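Local coordinates for protein choline kinase (Cryptosporidium parvum, PDB 3MES) that probably phosphorylates choline, and perhaps ethanolamine, using ATP and magnesium, at residues B[361-375]-B[395-409]. Numbering follows the deposited sequence.
Sequences EVFTLISHITWGLWS and ANTRFTHYLQKKKEL. With DME (decamethonium ion), chain K.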
loop_
_atom_site.group_PDB
_atom_site.type_symbol
_atom_site.label_atom_id
_atom_site.label_comp_id
_atom_site.label_asym_id
_atom_site.label_seq_id
_atom_site.Cartn_x
_atom_site.Cartn_y
_atom_site.Cartn_z
ATOM N N GLU B 361 2.349 -9.747 -21.699
ATOM C CA GLU B 361 1.563 -10.932 -22.038
ATOM C C GLU B 361 2.448 -12.056 -22.564
ATOM O O GLU B 361 2.201 -13.230 -22.301
ATOM C CB GLU B 361 0.483 -10.587 -23.065
ATOM C CG GLU B 361 -0.723 -9.878 -22.473
ATOM C CD GLU B 361 -1.445 -10.732 -21.447
ATOM O OE1 GLU B 361 -1.260 -10.488 -20.237
ATOM O OE2 GLU B 361 -2.186 -11.654 -21.850
ATOM N N VAL B 362 3.482 -11.687 -23.312
ATOM C CA VAL B 362 4.398 -12.666 -23.885
ATOM C C VAL B 362 5.061 -13.507 -22.798
ATOM O O VAL B 362 5.184 -14.721 -22.929
ATOM C CB VAL B 362 5.489 -11.981 -24.730
ATOM C CG1 VAL B 362 6.675 -12.916 -24.930
ATOM C CG2 VAL B 362 4.918 -11.521 -26.065
ATOM N N PHE B 363 5.483 -12.851 -21.722
ATOM C CA PHE B 363 6.185 -13.527 -20.638
ATOM C C PHE B 363 5.309 -14.514 -19.869
ATOM O O PHE B 363 5.801 -15.229 -18.996
ATOM C CB PHE B 363 6.788 -12.504 -19.671
ATOM C CG PHE B 363 7.993 -11.793 -20.217
ATOM C CD1 PHE B 363 9.254 -12.359 -20.107
ATOM C CD2 PHE B 363 7.868 -10.562 -20.838
ATOM C CE1 PHE B 363 10.368 -11.710 -20.609
ATOM C CE2 PHE B 363 8.978 -9.907 -21.340
ATOM C CZ PHE B 363 10.229 -10.480 -21.226
ATOM N N THR B 364 4.015 -14.554 -20.185
ATOM C CA THR B 364 3.105 -15.477 -19.510
ATOM C C THR B 364 3.462 -16.922 -19.842
ATOM O O THR B 364 3.251 -17.829 -19.031
ATOM C CB THR B 364 1.626 -15.223 -19.888
ATOM O OG1 THR B 364 1.457 -15.353 -21.305
ATOM C CG2 THR B 364 1.186 -13.835 -19.452
ATOM N N LEU B 365 3.997 -17.129 -21.041
ATOM C CA LEU B 365 4.377 -18.461 -21.485
ATOM C C LEU B 365 5.603 -18.946 -20.718
ATOM O O LEU B 365 5.741 -20.137 -20.435
ATOM C CB LEU B 365 4.647 -18.471 -22.993
ATOM C CG LEU B 365 3.543 -17.919 -23.905
ATOM C CD1 LEU B 365 4.007 -17.899 -25.349
ATOM C CD2 LEU B 365 2.252 -18.719 -23.769
ATOM N N ILE B 366 6.492 -18.018 -20.380
ATOM C CA ILE B 366 7.673 -18.357 -19.597
ATOM C C ILE B 366 7.260 -18.967 -18.259
ATOM O O ILE B 366 7.880 -19.917 -17.783
ATOM C CB ILE B 366 8.566 -17.125 -19.353
ATOM C CG1 ILE B 366 9.062 -16.557 -20.684
ATOM C CG2 ILE B 366 9.747 -17.486 -18.464
ATOM C CD1 ILE B 366 10.024 -17.464 -21.425
ATOM N N SER B 367 6.197 -18.424 -17.675
ATOM C CA SER B 367 5.692 -18.879 -16.383
ATOM C C SER B 367 5.106 -20.290 -16.450
ATOM O O SER B 367 5.429 -21.143 -15.619
ATOM C CB SER B 367 4.643 -17.898 -15.852
ATOM O OG SER B 367 4.078 -18.356 -14.634
ATOM N N HIS B 368 4.250 -20.532 -17.440
ATOM C CA HIS B 368 3.616 -21.841 -17.604
ATOM C C HIS B 368 4.633 -22.947 -17.864
ATOM O O HIS B 368 4.474 -24.072 -17.392
ATOM C CB HIS B 368 2.593 -21.818 -18.743
ATOM C CG HIS B 368 1.372 -21.007 -18.446
ATOM N ND1 HIS B 368 0.635 -21.161 -17.291
ATOM C CD2 HIS B 368 0.743 -20.048 -19.167
ATOM C CE1 HIS B 368 -0.386 -20.325 -17.308
ATOM N NE2 HIS B 368 -0.344 -19.639 -18.436
ATOM N N ILE B 369 5.670 -22.634 -18.630
ATOM C CA ILE B 369 6.685 -23.628 -18.952
ATOM C C ILE B 369 7.621 -23.866 -17.773
ATOM O O ILE B 369 7.953 -25.005 -17.452
ATOM C CB ILE B 369 7.502 -23.223 -20.192
ATOM C CG1 ILE B 369 6.763 -23.646 -21.465
ATOM C CG2 ILE B 369 8.884 -23.859 -20.150
ATOM C CD1 ILE B 369 7.512 -23.332 -22.743
ATOM N N THR B 370 8.039 -22.783 -17.130
ATOM C CA THR B 370 8.948 -22.870 -15.997
ATOM C C THR B 370 8.369 -23.742 -14.886
ATOM O O THR B 370 8.970 -24.733 -14.480
ATOM C CB THR B 370 9.269 -21.470 -15.429
ATOM O OG1 THR B 370 9.857 -20.658 -16.457
ATOM C CG2 THR B 370 10.228 -21.574 -14.254
ATOM N N TRP B 371 7.192 -23.375 -14.402
ATOM C CA TRP B 371 6.596 -24.089 -13.284
ATOM C C TRP B 371 6.107 -25.476 -13.684
ATOM O O TRP B 371 5.940 -26.353 -12.834
ATOM C CB TRP B 371 5.486 -23.257 -12.649
ATOM C CG TRP B 371 6.017 -22.012 -12.015
ATOM C CD1 TRP B 371 5.729 -20.723 -12.362
ATOM C CD2 TRP B 371 6.953 -21.937 -10.933
ATOM N NE1 TRP B 371 6.417 -19.854 -11.553
ATOM C CE2 TRP B 371 7.176 -20.572 -10.667
ATOM C CE3 TRP B 371 7.620 -22.891 -10.159
ATOM C CZ2 TRP B 371 8.039 -20.138 -9.663
ATOM C CZ3 TRP B 371 8.476 -22.459 -9.160
ATOM C CH2 TRP B 371 8.678 -21.094 -8.922
ATOM N N GLY B 372 5.887 -25.670 -14.981
ATOM C CA GLY B 372 5.580 -26.994 -15.504
ATOM C C GLY B 372 6.768 -27.926 -15.336
ATOM O O GLY B 372 6.670 -28.965 -14.683
ATOM N N LEU B 373 7.898 -27.551 -15.927
ATOM C CA LEU B 373 9.116 -28.340 -15.800
ATOM C C LEU B 373 9.509 -28.485 -14.334
ATOM O O LEU B 373 9.946 -29.551 -13.901
ATOM C CB LEU B 373 10.257 -27.691 -16.584
ATOM C CG LEU B 373 10.012 -27.443 -18.071
ATOM C CD1 LEU B 373 11.217 -26.755 -18.701
ATOM C CD2 LEU B 373 9.687 -28.746 -18.790
ATOM N N TRP B 374 9.352 -27.404 -13.577
ATOM C CA TRP B 374 9.648 -27.403 -12.148
ATOM C C TRP B 374 8.819 -28.452 -11.419
ATOM O O TRP B 374 9.329 -29.191 -10.575
ATOM C CB TRP B 374 9.369 -26.018 -11.559
ATOM C CG TRP B 374 9.439 -25.953 -10.062
ATOM C CD1 TRP B 374 10.538 -25.671 -9.304
ATOM C CD2 TRP B 374 8.359 -26.156 -9.141
ATOM N NE1 TRP B 374 10.212 -25.691 -7.969
ATOM C CE2 TRP B 374 8.880 -25.985 -7.842
ATOM C CE3 TRP B 374 7.004 -26.466 -9.289
ATOM C CZ2 TRP B 374 8.095 -26.118 -6.699
ATOM C CZ3 TRP B 374 6.226 -26.598 -8.152
ATOM C CH2 TRP B 374 6.773 -26.423 -6.874
ATOM N N SER B 375 7.536 -28.510 -11.754
ATOM C CA SER B 375 6.616 -29.438 -11.117
ATOM C C SER B 375 7.049 -30.882 -11.355
ATOM O O SER B 375 6.822 -31.754 -10.518
ATOM C CB SER B 375 5.195 -29.210 -11.639
ATOM O OG SER B 375 4.231 -29.664 -10.707
ATOM N N ALA B 395 1.601 -30.021 -13.535
ATOM C CA ALA B 395 2.458 -29.783 -14.688
ATOM C C ALA B 395 1.645 -29.878 -15.975
ATOM O O ALA B 395 1.761 -29.029 -16.858
ATOM C CB ALA B 395 3.608 -30.773 -14.704
ATOM N N ASN B 396 0.821 -30.917 -16.072
ATOM C CA ASN B 396 -0.075 -31.083 -17.210
ATOM C C ASN B 396 -0.900 -29.825 -17.440
ATOM O O ASN B 396 -1.144 -29.425 -18.577
ATOM C CB ASN B 396 -1.019 -32.266 -16.979
ATOM C CG ASN B 396 -0.344 -33.603 -17.189
ATOM O OD1 ASN B 396 -0.889 -34.647 -16.830
ATOM N ND2 ASN B 396 0.846 -33.582 -17.778
ATOM N N THR B 397 -1.323 -29.205 -16.346
ATOM C CA THR B 397 -2.156 -28.014 -16.421
ATOM C C THR B 397 -1.373 -26.815 -16.953
ATOM O O THR B 397 -1.812 -26.148 -17.893
ATOM C CB THR B 397 -2.784 -27.682 -15.055
ATOM O OG1 THR B 397 -3.510 -28.823 -14.580
ATOM C CG2 THR B 397 -3.733 -26.501 -15.172
ATOM N N ARG B 398 -0.211 -26.549 -16.362
ATOM C CA ARG B 398 0.616 -25.432 -16.809
ATOM C C ARG B 398 0.972 -25.579 -18.287
ATOM O O ARG B 398 0.944 -24.602 -19.039
ATOM C CB ARG B 398 1.886 -25.303 -15.964
ATOM C CG ARG B 398 1.643 -25.100 -14.475
ATOM C CD ARG B 398 0.630 -23.992 -14.198
ATOM N NE ARG B 398 0.989 -22.718 -14.817
ATOM C CZ ARG B 398 1.667 -21.748 -14.209
ATOM N NH1 ARG B 398 2.080 -21.901 -12.957
ATOM N NH2 ARG B 398 1.937 -20.622 -14.858
ATOM N N PHE B 399 1.305 -26.800 -18.698
ATOM C CA PHE B 399 1.619 -27.065 -20.098
ATOM C C PHE B 399 0.393 -26.814 -20.969
ATOM O O PHE B 399 0.459 -26.079 -21.950
ATOM C CB PHE B 399 2.125 -28.498 -20.296
ATOM C CG PHE B 399 3.467 -28.765 -19.668
ATOM C CD1 PHE B 399 4.356 -27.729 -19.432
ATOM C CD2 PHE B 399 3.847 -30.054 -19.336
ATOM C CE1 PHE B 399 5.591 -27.971 -18.860
ATOM C CE2 PHE B 399 5.079 -30.304 -18.766
ATOM C CZ PHE B 399 5.955 -29.259 -18.529
ATOM N N THR B 400 -0.725 -27.429 -20.602
ATOM C CA THR B 400 -1.984 -27.194 -21.294
ATOM C C THR B 400 -2.198 -25.697 -21.494
ATOM O O THR B 400 -2.468 -25.240 -22.604
ATOM C CB THR B 400 -3.177 -27.774 -20.506
ATOM O OG1 THR B 400 -3.056 -29.200 -20.427
ATOM C CG2 THR B 400 -4.493 -27.421 -21.182
ATOM N N HIS B 401 -2.065 -24.936 -20.413
ATOM C CA HIS B 401 -2.323 -23.500 -20.456
ATOM C C HIS B 401 -1.315 -22.746 -21.318
ATOM O O HIS B 401 -1.636 -21.697 -21.878
ATOM C CB HIS B 401 -2.378 -22.907 -19.045
ATOM C CG HIS B 401 -3.615 -23.276 -18.286
ATOM N ND1 HIS B 401 -3.676 -23.267 -16.909
ATOM C CD2 HIS B 401 -4.837 -23.675 -18.712
ATOM C CE1 HIS B 401 -4.883 -23.637 -16.520
ATOM N NE2 HIS B 401 -5.606 -23.891 -17.596
ATOM N N TYR B 402 -0.101 -23.277 -21.424
ATOM C CA TYR B 402 0.895 -22.696 -22.317
ATOM C C TYR B 402 0.401 -22.735 -23.758
ATOM O O TYR B 402 0.416 -21.723 -24.458
ATOM C CB TYR B 402 2.227 -23.439 -22.223
ATOM C CG TYR B 402 3.172 -23.067 -23.341
ATOM C CD1 TYR B 402 4.031 -21.986 -23.217
ATOM C CD2 TYR B 402 3.185 -23.781 -24.534
ATOM C CE1 TYR B 402 4.888 -21.632 -24.240
ATOM C CE2 TYR B 402 4.038 -23.434 -25.564
ATOM C CZ TYR B 402 4.887 -22.357 -25.409
ATOM O OH TYR B 402 5.740 -22.003 -26.425
ATOM N N LEU B 403 -0.025 -23.914 -24.195
ATOM C CA LEU B 403 -0.558 -24.094 -25.538
ATOM C C LEU B 403 -1.711 -23.138 -25.789
ATOM O O LEU B 403 -1.736 -22.424 -26.792
ATOM C CB LEU B 403 -1.026 -25.538 -25.733
ATOM C CG LEU B 403 -0.038 -26.509 -26.388
ATOM C CD1 LEU B 403 1.388 -25.984 -26.339
ATOM C CD2 LEU B 403 -0.143 -27.891 -25.754
ATOM N N GLN B 404 -2.662 -23.126 -24.861
ATOM C CA GLN B 404 -3.846 -22.283 -24.972
ATOM C C GLN B 404 -3.486 -20.802 -25.049
ATOM O O GLN B 404 -3.929 -20.092 -25.953
ATOM C CB GLN B 404 -4.789 -22.544 -23.795
ATOM C CG GLN B 404 -6.110 -21.807 -23.881
ATOM C CD GLN B 404 -7.067 -22.197 -22.772
ATOM O OE1 GLN B 404 -6.864 -23.199 -22.085
ATOM N NE2 GLN B 404 -8.118 -21.408 -22.594
ATOM N N LYS B 405 -2.676 -20.341 -24.101
ATOM C CA LYS B 405 -2.266 -18.940 -24.060
ATOM C C LYS B 405 -1.543 -18.521 -25.342
ATOM O O LYS B 405 -1.769 -17.428 -25.860
ATOM C CB LYS B 405 -1.383 -18.672 -22.838
ATOM C CG LYS B 405 -1.126 -17.198 -22.560
ATOM C CD LYS B 405 -2.400 -16.459 -22.163
ATOM C CE LYS B 405 -2.095 -15.013 -21.790
ATOM N NZ LYS B 405 -3.309 -14.236 -21.406
ATOM N N LYS B 406 -0.677 -19.394 -25.849
ATOM C CA LYS B 406 0.054 -19.109 -27.078
ATOM C C LYS B 406 -0.894 -18.906 -28.262
ATOM O O LYS B 406 -0.670 -18.032 -29.099
ATOM C CB LYS B 406 1.060 -20.222 -27.380
ATOM C CG LYS B 406 1.911 -19.982 -28.619
ATOM C CD LYS B 406 3.032 -21.006 -28.714
ATOM C CE LYS B 406 3.970 -20.708 -29.875
ATOM N NZ LYS B 406 3.371 -21.065 -31.192
ATOM N N LYS B 407 -1.951 -19.711 -28.333
ATOM C CA LYS B 407 -2.961 -19.531 -29.372
ATOM C C LYS B 407 -3.671 -18.191 -29.210
ATOM O O LYS B 407 -4.018 -17.540 -30.194
ATOM C CB LYS B 407 -3.990 -20.665 -29.355
ATOM C CG LYS B 407 -3.538 -21.939 -30.057
ATOM C CD LYS B 407 -4.728 -22.832 -30.399
ATOM C CE LYS B 407 -5.501 -22.315 -31.616
ATOM N NZ LYS B 407 -6.312 -21.098 -31.323
ATOM N N GLU B 408 -3.887 -17.784 -27.963
ATOM C CA GLU B 408 -4.575 -16.531 -27.686
ATOM C C GLU B 408 -3.710 -15.332 -28.065
ATOM O O GLU B 408 -4.174 -14.412 -28.740
ATOM C CB GLU B 408 -5.001 -16.456 -26.217
ATOM C CG GLU B 408 -5.921 -17.593 -25.794
ATOM C CD GLU B 408 -6.699 -17.290 -24.523
ATOM O OE1 GLU B 408 -6.139 -16.637 -23.612
ATOM O OE2 GLU B 408 -7.876 -17.708 -24.440
ATOM N N LEU B 409 -2.452 -15.354 -27.635
ATOM C CA LEU B 409 -1.508 -14.292 -27.963
ATOM C C LEU B 409 -1.407 -14.099 -29.473
ATOM O O LEU B 409 -1.282 -12.975 -29.961
ATOM C CB LEU B 409 -0.125 -14.600 -27.383
ATOM C CG LEU B 409 -0.048 -14.794 -25.868
ATOM C CD1 LEU B 409 1.402 -14.889 -25.414
ATOM C CD2 LEU B 409 -0.764 -13.661 -25.145
HETATM N N1 DME K . -0.909 -24.835 1.409
HETATM C C2 DME K . -0.188 -26.086 1.115
HETATM C C3 DME K . 0.981 -25.800 0.167
HETATM C C4 DME K . 1.507 -27.096 -0.463
HETATM C C5 DME K . 2.718 -26.831 -1.365
HETATM C C6 DME K . 2.316 -26.069 -2.634
HETATM C C7 DME K . 2.551 -26.914 -3.891
HETATM C C8 DME K . 3.531 -26.227 -4.845
HETATM C C9 DME K . 2.803 -25.387 -5.896
HETATM C C10 DME K . 3.528 -24.059 -6.132
HETATM C C11 DME K . 3.409 -23.621 -7.592
HETATM N N12 DME K . 4.188 -22.392 -7.815
HETATM C C13 DME K . -2.353 -25.105 1.510
HETATM C C14 DME K . -0.422 -24.286 2.685
HETATM C C15 DME K . -0.672 -23.865 0.328
HETATM C C16 DME K . 3.729 -21.332 -6.906
HETATM C C17 DME K . 5.610 -22.669 -7.563
HETATM C C18 DME K . 3.998 -21.949 -9.207
#
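Arg398 reaches from helix 395-409 into a hole formed by Ser367, His368, Trp371 and Gly372, where its guanidinium is gripped at several points. Arg398 NE donates to His368 ND1 at 2.9 Å, the acceptor lying in the guanidinium plane although the two flat groups stand nearly perpendicular (87°). Arg398 NH2 bonds Ser367 OG (3.1 Å), which lies 16° out of that plane and also bonds Asn300 OD1; NH1 bonds Tyr394, and bends at both chi2 and chi3 curl the chain back to reach these partners. His401 CB covers one face of the His368 ring, 3.8 Å from its centroid, while His401 ND1 bonds Tyr307, a magnesium ligand.

Packing is tight where Gly372, lacking a side chain, admits the Phe399 ring to 3.5 Å between its CA and Phe399 CE1. One and two turns back toward the start of 364-375, Ile369 CD1 lies over the Tyr402 face, and Leu365 CB presses on Tyr402 CE1 at 3.4 Å. Leu365 and Leu409 then meet tip to tip.

The helices draw apart toward Leu409, its CA 7.4 Å from Val362 CA, and Lys406 is partly exposed; a buried salt bridge, Lys405 NZ to Glu361 OE2 (2.9 Å), spans this wider end, Glu361 OE1 bonding Tyr324 OH.

At the other end Trp371 lays a face under decamethonium C18, while Trp371 CZ3 and decamethonium C17 both lie over the Trp374 ring. This nearly antiparallel helix pair (157°) belongs to the helical C-terminal lobe of the choline kinase fold, whose aromatic pocket holds a quaternary ammonium group.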